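Local atomic coordinates of metal-independent carbonic anhydrase (Nostoc sp. PCC 7120 = FACHB-418, PDB entry 7C5W), a protein that catalyses the hydration of carbon dioxide to bicarbonate without any metal cofactor, working as a homotetramer built as a dimer of dimers. Residues A133-N138 with K153-L158; S83-R88 with K103-D108; Y69-V74 with K164-T169. All blocks are in the same frame, centred on the assembly; numbering follows the deposited sequence.

Contact 1 (A133-N138 with K153-L158); sequences ATTMGN and KTWQFL
Thr135 and Trp155 face each other as a hydrogen-bonded antiparallel pair: Thr135 N donates to Trp155 O over 2.9 Å, and Trp155 N donates back to Thr135 O over 3.0 Å. The same two-bond pattern joins Ala133 with Phe157 and Gly137 with Lys153; between them, Thr134–Gln156 and Met136–Thr154 are non-hydrogen-bonded pairs, where Thr134 CA comes to 3.1 Å from Trp155 O as a CA-H...O contact. On the face carrying Ala133, Thr135, Trp155 and Phe157, Thr135 OG1 meets the indole in its plane, 3.7 Å from Trp155 CE3. A chi1 of 71° at Thr135 sets that hydroxyl between backbone N and carbonyl carbon, where a water bridges it to Lys153 O. Phe157 CZ lies over one indole face, offset toward the rim, and Lys153 CD over the opposite one. Lys153 NZ goes on to bond Ser172 OG, and the lysine side chain passes about 4 Å from that of Thr79, which binds hydrogencarbonate. On the other face Thr134 CG2 touches Thr154 CG2 at 3.9 Å, while the polar ends look across the dimer: Thr134 OG1 and Gln156 bond to Gln156 and Thr134 of the second subunit, and Thr154 OG1 to its His171. This beta hairpin lies between strands 116-128 and 165-173, with helix 26-50 packed on the Trp155 face and the second subunit on the Thr134 face.

Contact 2 (S83-R88 with K103-D108); sequences SPRTFR and KAFPED
Arg88 grips Asp108 end-on: NH1 reaches OD2 at 2.7 Å, and NH2 of Arg88 reaches OD1 of Asp108 at 3.1 Å in an almost straight bond to the syn lone pair. The guanidinium and carboxylate are nearly coplanar, 20° apart. Arg88 bends at chi2 (-48°), which folds its chain back so that NE and NH2 also meet the carbonyl of Arg85 side-on; the bond from Arg88 NE to Arg85 O is 2.7 Å. Phe105 then covers one guanidinium face, its CD1 3.8 Å above the plane over the centre, with the two flat groups only 17° apart. Arg85 reaches across the same phenylalanine differently: its CD packs 3.7 Å from Phe105 CD1, but its guanidinium stands almost perpendicular to the ring and lays a face against Pro106 CD. Asp108 closes the type I turn that begins at Phe105. NH1 of Arg88 also bonds Gly93 O. The two-pronged salt bridge joins the loops before and after helix 91-99, and with Asp108 and Arg85 O at its edge and Phe105 over one face, the Arg88 guanidinium is held in one orientation, its side chain about 4 Å from that of Tyr97, a hydrogencarbonate-binding residue.

Contact 3 (Y69-V74 with K164-T169); sequences YQFGPV and KLRIIT
Arg166 lies beside Gln70 and Phe71, its guanidinium held by several groups: NE donates to the backbone carbonyl O of Tyr67, and NH1 forms a salt bridge with Asp160 OD2. Bends at chi2 and chi3 (-76° and -74°) fold the chain so that NE meets that carbonyl. Across the contact, Arg166 NH2 lies 2.9 Å from Gln70 OE1; the side chains cross at about a right angle, and the amide and guanidinium planes are 80° apart. Gln70 NE2 in turn bonds the carbonyl of Asp64 near the end of helix 52-66. The aliphatic base of the arginine serves the apolar half of the contact, with Arg166 CB at the edge of the Phe71 ring, 4.1 Å from CE2, and Arg166 CG close by. Cut back to an alanine, this position would probably leave Asp160 without its charged mate and Tyr67 O without this donor, and the CG beside Phe71 CE2 would be lost. Further along, Ile168 CG2 touches Phe71 CD2 at 4.1 Å, and Val74 CG1 packs 3.6 Å from Ile168 O. Val74 CG2 also sits over the centre of the Tyr69 ring. Phe71 meets Arg22 of the third subunit in a cation-pi contact. At Gly72 a CB would run into Pro73 CD and the preceding carbonyl O, and here the chain swings from the 3-10 turn 69-71 toward strand 75-77. That strand runs parallel to 165-173, where Ile168 and Thr169, both opposite Gln156, form a classic beta bulge.

Overall arrangement
Along the chain, contact 3 encloses the others: its segments, 69-74 and 164-169, bracket contact 2, which closes before contact 1 opens. Contacts 1 and 3 lie about 13 Å apart between centres and share the mixed sheet, since strands 148-159 and 165-173 are neighbours in it; Leu158 O to Arg166 N, 2.7 Å, is a probable hydrogen bond between them. Contact 2 stands out at the surface, about 20 Å from contact 3 and about 23 Å from contact 1 between centres. A probable hydrogen bond from Tyr69 OH to Arg88 O, 2.6 Å, ties it to contact 3. Contact 1 thus nears the hydrogencarbonate-binding residues from the sheet, contact 2 from the loops round helix 91-99, which carries Tyr97. All three touch the second subunit.

Contact 1 (A133-N138 with K153-L158)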
loop_
_atom_site.group_PDB
_atom_site.type_symbol
_atom_site.label_atom_id
_atom_site.label_comp_id
_atom_site.label_asym_id
_atom_site.label_seq_id
_atom_site.Cartn_x
_atom_site.Cartn_y
_atom_site.Cartn_z
ATOM N N ALA A 133 -5.884 -3.477 -6.665
ATOM C CA ALA A 133 -7.292 -3.145 -6.958
ATOM C C ALA A 133 -8.080 -4.454 -7.076
ATOM O O ALA A 133 -7.632 -5.359 -7.806
ATOM C CB ALA A 133 -7.367 -2.311 -8.214
ATOM N N THR A 134 -9.180 -4.560 -6.333
ATOM C CA THR A 134 -10.089 -5.730 -6.336
ATOM C C THR A 134 -11.368 -5.323 -7.067
ATOM O O THR A 134 -11.813 -4.186 -6.865
ATOM C CB THR A 134 -10.311 -6.219 -4.903
ATOM O OG1 THR A 134 -9.029 -6.321 -4.292
ATOM C CG2 THR A 134 -11.004 -7.558 -4.820
ATOM N N THR A 135 -11.895 -6.195 -7.928
ATOM C CA THR A 135 -13.221 -6.040 -8.582
ATOM C C THR A 135 -14.082 -7.238 -8.188
ATOM O O THR A 135 -13.520 -8.331 -8.020
ATOM C CB THR A 135 -13.114 -5.921 -10.108
ATOM O OG1 THR A 135 -12.749 -7.187 -10.670
ATOM C CG2 THR A 135 -12.131 -4.852 -10.535
ATOM N N MET A 136 -15.380 -7.017 -7.984
ATOM C CA MET A 136 -16.378 -8.093 -7.776
ATOM C C MET A 136 -17.590 -7.765 -8.637
ATOM O O MET A 136 -17.952 -6.571 -8.732
ATOM C CB MET A 136 -16.808 -8.228 -6.311
ATOM C CG MET A 136 -17.863 -9.293 -6.100
ATOM S SD MET A 136 -18.230 -9.619 -4.349
ATOM C CE MET A 136 -16.847 -10.676 -3.928
ATOM N N GLY A 137 -18.171 -8.791 -9.249
ATOM C CA GLY A 137 -19.384 -8.659 -10.070
ATOM C C GLY A 137 -19.629 -9.890 -10.916
ATOM O O GLY A 137 -19.124 -10.978 -10.572
ATOM N N ASN A 138 -20.375 -9.712 -12.003
ATOM C CA ASN A 138 -20.665 -10.779 -12.986
ATOM C C ASN A 138 -19.714 -10.637 -14.171
ATOM O O ASN A 138 -19.283 -9.510 -14.476
ATOM C CB ASN A 138 -22.132 -10.770 -13.413
ATOM C CG ASN A 138 -23.050 -11.197 -12.288
ATOM O OD1 ASN A 138 -22.779 -12.178 -11.586
ATOM N ND2 ASN A 138 -24.128 -10.452 -12.104
ATOM N N LYS A 153 -17.556 -13.260 -10.214
ATOM C CA LYS A 153 -16.073 -13.206 -10.311
ATOM C C LYS A 153 -15.470 -12.097 -9.443
ATOM O O LYS A 153 -15.873 -10.916 -9.597
ATOM C CB LYS A 153 -15.607 -12.979 -11.749
ATOM C CG LYS A 153 -14.151 -13.371 -11.984
ATOM C CD LYS A 153 -13.729 -13.294 -13.413
ATOM C CE LYS A 153 -14.446 -14.282 -14.308
ATOM N NZ LYS A 153 -13.935 -15.662 -14.122
ATOM N N THR A 154 -14.469 -12.472 -8.636
ATOM C CA THR A 154 -13.554 -11.551 -7.916
ATOM C C THR A 154 -12.155 -11.629 -8.534
ATOM O O THR A 154 -11.637 -12.741 -8.619
ATOM C CB THR A 154 -13.495 -11.889 -6.426
ATOM O OG1 THR A 154 -14.830 -11.759 -5.952
ATOM C CG2 THR A 154 -12.556 -10.992 -5.651
ATOM N N TRP A 155 -11.595 -10.491 -8.959
ATOM C CA TRP A 155 -10.172 -10.330 -9.382
ATOM C C TRP A 155 -9.434 -9.425 -8.389
ATOM O O TRP A 155 -10.061 -8.481 -7.863
ATOM C CB TRP A 155 -10.072 -9.697 -10.766
ATOM C CG TRP A 155 -10.161 -10.639 -11.921
ATOM C CD1 TRP A 155 -9.417 -11.759 -12.138
ATOM C CD2 TRP A 155 -11.002 -10.481 -13.073
ATOM N NE1 TRP A 155 -9.758 -12.321 -13.337
ATOM C CE2 TRP A 155 -10.726 -11.563 -13.932
ATOM C CE3 TRP A 155 -11.956 -9.532 -13.459
ATOM C CZ2 TRP A 155 -11.386 -11.731 -15.148
ATOM C CZ3 TRP A 155 -12.601 -9.697 -14.665
ATOM C CH2 TRP A 155 -12.318 -10.781 -15.495
ATOM N N GLN A 156 -8.141 -9.660 -8.182
ATOM C CA GLN A 156 -7.242 -8.657 -7.552
ATOM C C GLN A 156 -6.048 -8.438 -8.481
ATOM O O GLN A 156 -5.409 -9.419 -8.842
ATOM C CB GLN A 156 -6.789 -9.095 -6.161
ATOM C CG GLN A 156 -6.062 -7.998 -5.392
ATOM C CD GLN A 156 -5.593 -8.457 -4.031
ATOM O OE1 GLN A 156 -5.009 -7.700 -3.262
ATOM N NE2 GLN A 156 -5.832 -9.713 -3.717
ATOM N N PHE A 157 -5.808 -7.193 -8.878
ATOM C CA PHE A 157 -4.681 -6.789 -9.745
ATOM C C PHE A 157 -3.595 -6.137 -8.892
ATOM O O PHE A 157 -3.921 -5.281 -8.048
ATOM C CB PHE A 157 -5.177 -5.842 -10.835
ATOM C CG PHE A 157 -6.196 -6.475 -11.747
ATOM C CD1 PHE A 157 -5.796 -7.272 -12.811
ATOM C CD2 PHE A 157 -7.553 -6.307 -11.513
ATOM C CE1 PHE A 157 -6.738 -7.866 -13.639
ATOM C CE2 PHE A 157 -8.490 -6.895 -12.347
ATOM C CZ PHE A 157 -8.081 -7.677 -13.403
ATOM N N LEU A 158 -2.351 -6.562 -9.098
ATOM C CA LEU A 158 -1.138 -5.887 -8.567
ATOM C C LEU A 158 -0.387 -5.218 -9.729
ATOM O O LEU A 158 -0.201 -5.863 -10.779
ATOM C CB LEU A 158 -0.275 -6.928 -7.853
ATOM C CG LEU A 158 1.064 -6.431 -7.316
ATOM C CD1 LEU A 158 0.858 -5.410 -6.221
ATOM C CD2 LEU A 158 1.892 -7.589 -6.783
HETATM O O HOH W 1 -15.018 -8.956 -11.100
#

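Contact 2 (S83-R88 with K103-D108)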
loop_
_atom_site.group_PDB
_atom_site.type_symbol
_atom_site.label_atom_id
_atom_site.label_comp_id
_atom_site.label_asym_id
_atom_site.label_seq_id
_atom_site.Cartn_x
_atom_site.Cartn_y
_atom_site.Cartn_z
ATOM N N SER A 83 -13.181 -30.770 -6.836
ATOM C CA SER A 83 -12.989 -30.514 -5.377
ATOM C C SER A 83 -11.657 -31.030 -4.825
ATOM O O SER A 83 -11.278 -30.640 -3.724
ATOM C CB SER A 83 -14.145 -31.078 -4.581
ATOM N N PRO A 84 -10.939 -31.975 -5.471
ATOM C CA PRO A 84 -9.555 -32.255 -5.073
ATOM C C PRO A 84 -8.560 -31.154 -5.495
ATOM O O PRO A 84 -7.741 -30.749 -4.682
ATOM C CB PRO A 84 -9.215 -33.587 -5.768
ATOM C CG PRO A 84 -10.548 -34.120 -6.289
ATOM C CD PRO A 84 -11.448 -32.916 -6.479
ATOM N N ARG A 85 -8.638 -30.707 -6.755
ATOM C CA ARG A 85 -7.677 -29.757 -7.386
ATOM C C ARG A 85 -8.383 -28.410 -7.577
ATOM O O ARG A 85 -8.460 -27.914 -8.731
ATOM C CB ARG A 85 -7.146 -30.344 -8.698
ATOM C CG ARG A 85 -6.166 -31.495 -8.494
ATOM C CD ARG A 85 -6.021 -32.424 -9.689
ATOM N NE ARG A 85 -5.953 -33.817 -9.265
ATOM C CZ ARG A 85 -6.957 -34.686 -9.349
ATOM N NH1 ARG A 85 -8.121 -34.326 -9.867
ATOM N NH2 ARG A 85 -6.787 -35.922 -8.919
ATOM N N THR A 86 -8.885 -27.854 -6.470
ATOM C CA THR A 86 -9.744 -26.647 -6.417
ATOM C C THR A 86 -8.895 -25.387 -6.639
ATOM O O THR A 86 -9.319 -24.511 -7.411
ATOM C CB THR A 86 -10.480 -26.571 -5.076
ATOM O OG1 THR A 86 -11.316 -27.724 -4.959
ATOM C CG2 THR A 86 -11.298 -25.305 -4.941
ATOM N N PHE A 87 -7.733 -25.314 -5.993
ATOM C CA PHE A 87 -6.892 -24.094 -5.937
ATOM C C PHE A 87 -5.688 -24.253 -6.870
ATOM O O PHE A 87 -4.845 -25.108 -6.615
ATOM C CB PHE A 87 -6.528 -23.809 -4.481
ATOM C CG PHE A 87 -7.736 -23.690 -3.589
ATOM C CD1 PHE A 87 -8.611 -22.620 -3.726
ATOM C CD2 PHE A 87 -8.020 -24.664 -2.638
ATOM C CE1 PHE A 87 -9.742 -22.515 -2.930
ATOM C CE2 PHE A 87 -9.149 -24.553 -1.838
ATOM C CZ PHE A 87 -10.005 -23.476 -1.982
ATOM N N ARG A 88 -5.630 -23.432 -7.921
ATOM C CA ARG A 88 -4.555 -23.456 -8.943
ATOM C C ARG A 88 -3.515 -22.396 -8.572
ATOM O O ARG A 88 -3.478 -21.328 -9.216
ATOM C CB ARG A 88 -5.146 -23.272 -10.347
ATOM C CG ARG A 88 -6.187 -24.321 -10.728
ATOM C CD ARG A 88 -5.764 -25.764 -10.461
ATOM N NE ARG A 88 -6.871 -26.710 -10.615
ATOM C CZ ARG A 88 -7.248 -27.261 -11.767
ATOM N NH1 ARG A 88 -6.607 -26.980 -12.887
ATOM N NH2 ARG A 88 -8.272 -28.092 -11.789
ATOM N N LYS A 103 -1.701 -34.672 -17.289
ATOM C CA LYS A 103 -2.030 -35.922 -16.549
ATOM C C LYS A 103 -2.162 -35.609 -15.051
ATOM O O LYS A 103 -2.906 -36.338 -14.359
ATOM C CB LYS A 103 -0.966 -36.995 -16.822
ATOM N N ALA A 104 -1.486 -34.559 -14.568
ATOM C CA ALA A 104 -1.486 -34.136 -13.143
ATOM C C ALA A 104 -2.807 -33.437 -12.785
ATOM O O ALA A 104 -3.096 -33.303 -11.574
ATOM C CB ALA A 104 -0.305 -33.242 -12.866
ATOM N N PHE A 105 -3.577 -33.004 -13.788
ATOM C CA PHE A 105 -4.947 -32.444 -13.619
ATOM C C PHE A 105 -5.899 -33.218 -14.526
ATOM O O PHE A 105 -6.369 -32.708 -15.542
ATOM C CB PHE A 105 -4.936 -30.935 -13.865
ATOM C CG PHE A 105 -3.979 -30.169 -12.984
ATOM C CD1 PHE A 105 -4.312 -29.830 -11.686
ATOM C CD2 PHE A 105 -2.732 -29.792 -13.437
ATOM C CE1 PHE A 105 -3.433 -29.134 -10.867
ATOM C CE2 PHE A 105 -1.856 -29.092 -12.621
ATOM C CZ PHE A 105 -2.204 -28.761 -11.335
ATOM N N PRO A 106 -6.206 -34.485 -14.166
ATOM C CA PRO A 106 -6.855 -35.420 -15.083
ATOM C C PRO A 106 -8.289 -35.020 -15.447
ATOM O O PRO A 106 -8.750 -35.456 -16.478
ATOM C CB PRO A 106 -6.909 -36.758 -14.328
ATOM C CG PRO A 106 -6.057 -36.569 -13.083
ATOM C CD PRO A 106 -5.942 -35.077 -12.848
ATOM N N GLU A 107 -8.947 -34.228 -14.590
ATOM C CA GLU A 107 -10.386 -33.868 -14.720
ATOM C C GLU A 107 -10.540 -32.638 -15.628
ATOM O O GLU A 107 -11.691 -32.227 -15.856
ATOM C CB GLU A 107 -11.001 -33.637 -13.334
ATOM N N ASP A 108 -9.429 -32.098 -16.146
ATOM C CA ASP A 108 -9.392 -30.827 -16.924
ATOM C C ASP A 108 -9.415 -31.121 -18.432
ATOM O O ASP A 108 -8.361 -31.507 -18.988
ATOM C CB ASP A 108 -8.161 -29.980 -16.567
ATOM C CG ASP A 108 -8.147 -29.415 -15.149
ATOM O OD1 ASP A 108 -9.170 -29.534 -14.439
ATOM O OD2 ASP A 108 -7.102 -28.866 -14.763
#

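Contact 3 (Y69-V74 with K164-T169)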
loop_
_atom_site.group_PDB
_atom_site.type_symbol
_atom_site.label_atom_id
_atom_site.label_comp_id
_atom_site.label_asym_id
_atom_site.label_seq_id
_atom_site.Cartn_x
_atom_site.Cartn_y
_atom_site.Cartn_z
ATOM N N TYR A 69 2.146 -15.454 -11.253
ATOM C CA TYR A 69 2.806 -16.679 -10.730
ATOM C C TYR A 69 4.292 -16.414 -10.475
ATOM O O TYR A 69 4.873 -17.133 -9.644
ATOM C CB TYR A 69 2.559 -17.856 -11.673
ATOM C CG TYR A 69 1.144 -18.373 -11.578
ATOM C CD1 TYR A 69 0.735 -19.089 -10.464
ATOM C CD2 TYR A 69 0.206 -18.121 -12.572
ATOM C CE1 TYR A 69 -0.559 -19.563 -10.352
ATOM C CE2 TYR A 69 -1.092 -18.599 -12.474
ATOM C CZ TYR A 69 -1.479 -19.317 -11.356
ATOM O OH TYR A 69 -2.757 -19.779 -11.202
ATOM N N GLN A 70 4.862 -15.395 -11.124
ATOM C CA GLN A 70 6.274 -14.967 -10.930
ATOM C C GLN A 70 6.511 -14.518 -9.482
ATOM O O GLN A 70 7.651 -14.635 -9.033
ATOM C CB GLN A 70 6.646 -13.835 -11.890
ATOM C CG GLN A 70 6.662 -14.260 -13.355
ATOM C CD GLN A 70 5.324 -14.086 -14.037
ATOM O OE1 GLN A 70 4.283 -13.932 -13.393
ATOM N NE2 GLN A 70 5.346 -14.113 -15.362
ATOM N N PHE A 71 5.494 -14.020 -8.772
ATOM C CA PHE A 71 5.641 -13.475 -7.393
ATOM C C PHE A 71 5.575 -14.593 -6.353
ATOM O O PHE A 71 5.914 -14.329 -5.190
ATOM C CB PHE A 71 4.550 -12.455 -7.070
ATOM C CG PHE A 71 4.464 -11.305 -8.037
ATOM C CD1 PHE A 71 5.588 -10.571 -8.367
ATOM C CD2 PHE A 71 3.257 -10.946 -8.599
ATOM C CE1 PHE A 71 5.509 -9.518 -9.259
ATOM C CE2 PHE A 71 3.181 -9.893 -9.489
ATOM C CZ PHE A 71 4.304 -9.181 -9.819
ATOM N N GLY A 72 5.130 -15.782 -6.759
ATOM C CA GLY A 72 4.754 -16.894 -5.863
ATOM C C GLY A 72 3.351 -17.390 -6.203
ATOM O O GLY A 72 2.855 -17.173 -7.310
ATOM N N PRO A 73 2.647 -18.057 -5.271
ATOM C CA PRO A 73 1.321 -18.588 -5.569
ATOM C C PRO A 73 0.357 -17.469 -5.970
ATOM O O PRO A 73 0.456 -16.379 -5.413
ATOM C CB PRO A 73 0.885 -19.224 -4.246
ATOM C CG PRO A 73 1.710 -18.477 -3.210
ATOM C CD PRO A 73 3.058 -18.308 -3.881
ATOM N N VAL A 74 -0.510 -17.767 -6.942
ATOM C CA VAL A 74 -1.705 -16.952 -7.294
ATOM C C VAL A 74 -2.920 -17.585 -6.613
ATOM O O VAL A 74 -3.021 -18.831 -6.609
ATOM C CB VAL A 74 -1.893 -16.863 -8.814
ATOM C CG1 VAL A 74 -3.200 -16.167 -9.166
ATOM C CG2 VAL A 74 -0.705 -16.181 -9.473
ATOM N N LYS A 164 2.579 -2.746 -15.047
ATOM C CA LYS A 164 1.536 -3.604 -15.681
ATOM C C LYS A 164 0.736 -4.313 -14.578
ATOM O O LYS A 164 1.338 -4.748 -13.567
ATOM C CB LYS A 164 2.169 -4.597 -16.666
ATOM N N LEU A 165 -0.581 -4.420 -14.762
ATOM C CA LEU A 165 -1.511 -5.068 -13.799
ATOM C C LEU A 165 -1.447 -6.592 -13.959
ATOM O O LEU A 165 -1.696 -7.084 -15.073
ATOM C CB LEU A 165 -2.924 -4.541 -14.063
ATOM C CG LEU A 165 -3.295 -3.284 -13.291
ATOM C CD1 LEU A 165 -2.426 -2.110 -13.728
ATOM C CD2 LEU A 165 -4.769 -2.968 -13.470
ATOM N N ARG A 166 -1.151 -7.301 -12.873
ATOM C CA ARG A 166 -1.073 -8.781 -12.828
ATOM C C ARG A 166 -2.119 -9.307 -11.849
ATOM O O ARG A 166 -2.220 -8.755 -10.721
ATOM C CB ARG A 166 0.326 -9.228 -12.402
ATOM C CG ARG A 166 1.438 -8.368 -12.982
ATOM C CD ARG A 166 1.692 -8.660 -14.445
ATOM N NE ARG A 166 2.384 -9.932 -14.581
ATOM C CZ ARG A 166 3.698 -10.089 -14.488
ATOM N NH1 ARG A 166 4.473 -9.041 -14.265
ATOM N NH2 ARG A 166 4.229 -11.291 -14.606
ATOM N N ILE A 167 -2.852 -10.346 -12.261
ATOM C CA ILE A 167 -3.821 -11.088 -11.408
ATOM C C ILE A 167 -3.046 -11.903 -10.368
ATOM O O ILE A 167 -2.253 -12.788 -10.751
ATOM C CB ILE A 167 -4.732 -11.976 -12.275
ATOM C CG1 ILE A 167 -5.586 -11.136 -13.231
ATOM C CG2 ILE A 167 -5.574 -12.893 -11.409
ATOM C CD1 ILE A 167 -6.106 -11.911 -14.423
ATOM N N ILE A 168 -3.282 -11.602 -9.092
ATOM C CA ILE A 168 -2.742 -12.350 -7.922
ATOM C C ILE A 168 -3.899 -13.044 -7.200
ATOM O O ILE A 168 -3.626 -13.921 -6.353
ATOM C CB ILE A 168 -1.972 -11.392 -6.993
ATOM C CG1 ILE A 168 -2.865 -10.255 -6.482
ATOM C CG2 ILE A 168 -0.732 -10.873 -7.705
ATOM C CD1 ILE A 168 -2.271 -9.459 -5.334
ATOM N N THR A 169 -5.141 -12.670 -7.523
ATOM C CA THR A 169 -6.373 -13.278 -6.957
ATOM C C THR A 169 -7.443 -13.379 -8.051
ATOM O O THR A 169 -7.687 -12.377 -8.729
ATOM C CB THR A 169 -6.913 -12.494 -5.754
ATOM O OG1 THR A 169 -5.876 -12.262 -4.799
ATOM C CG2 THR A 169 -8.045 -13.226 -5.068
#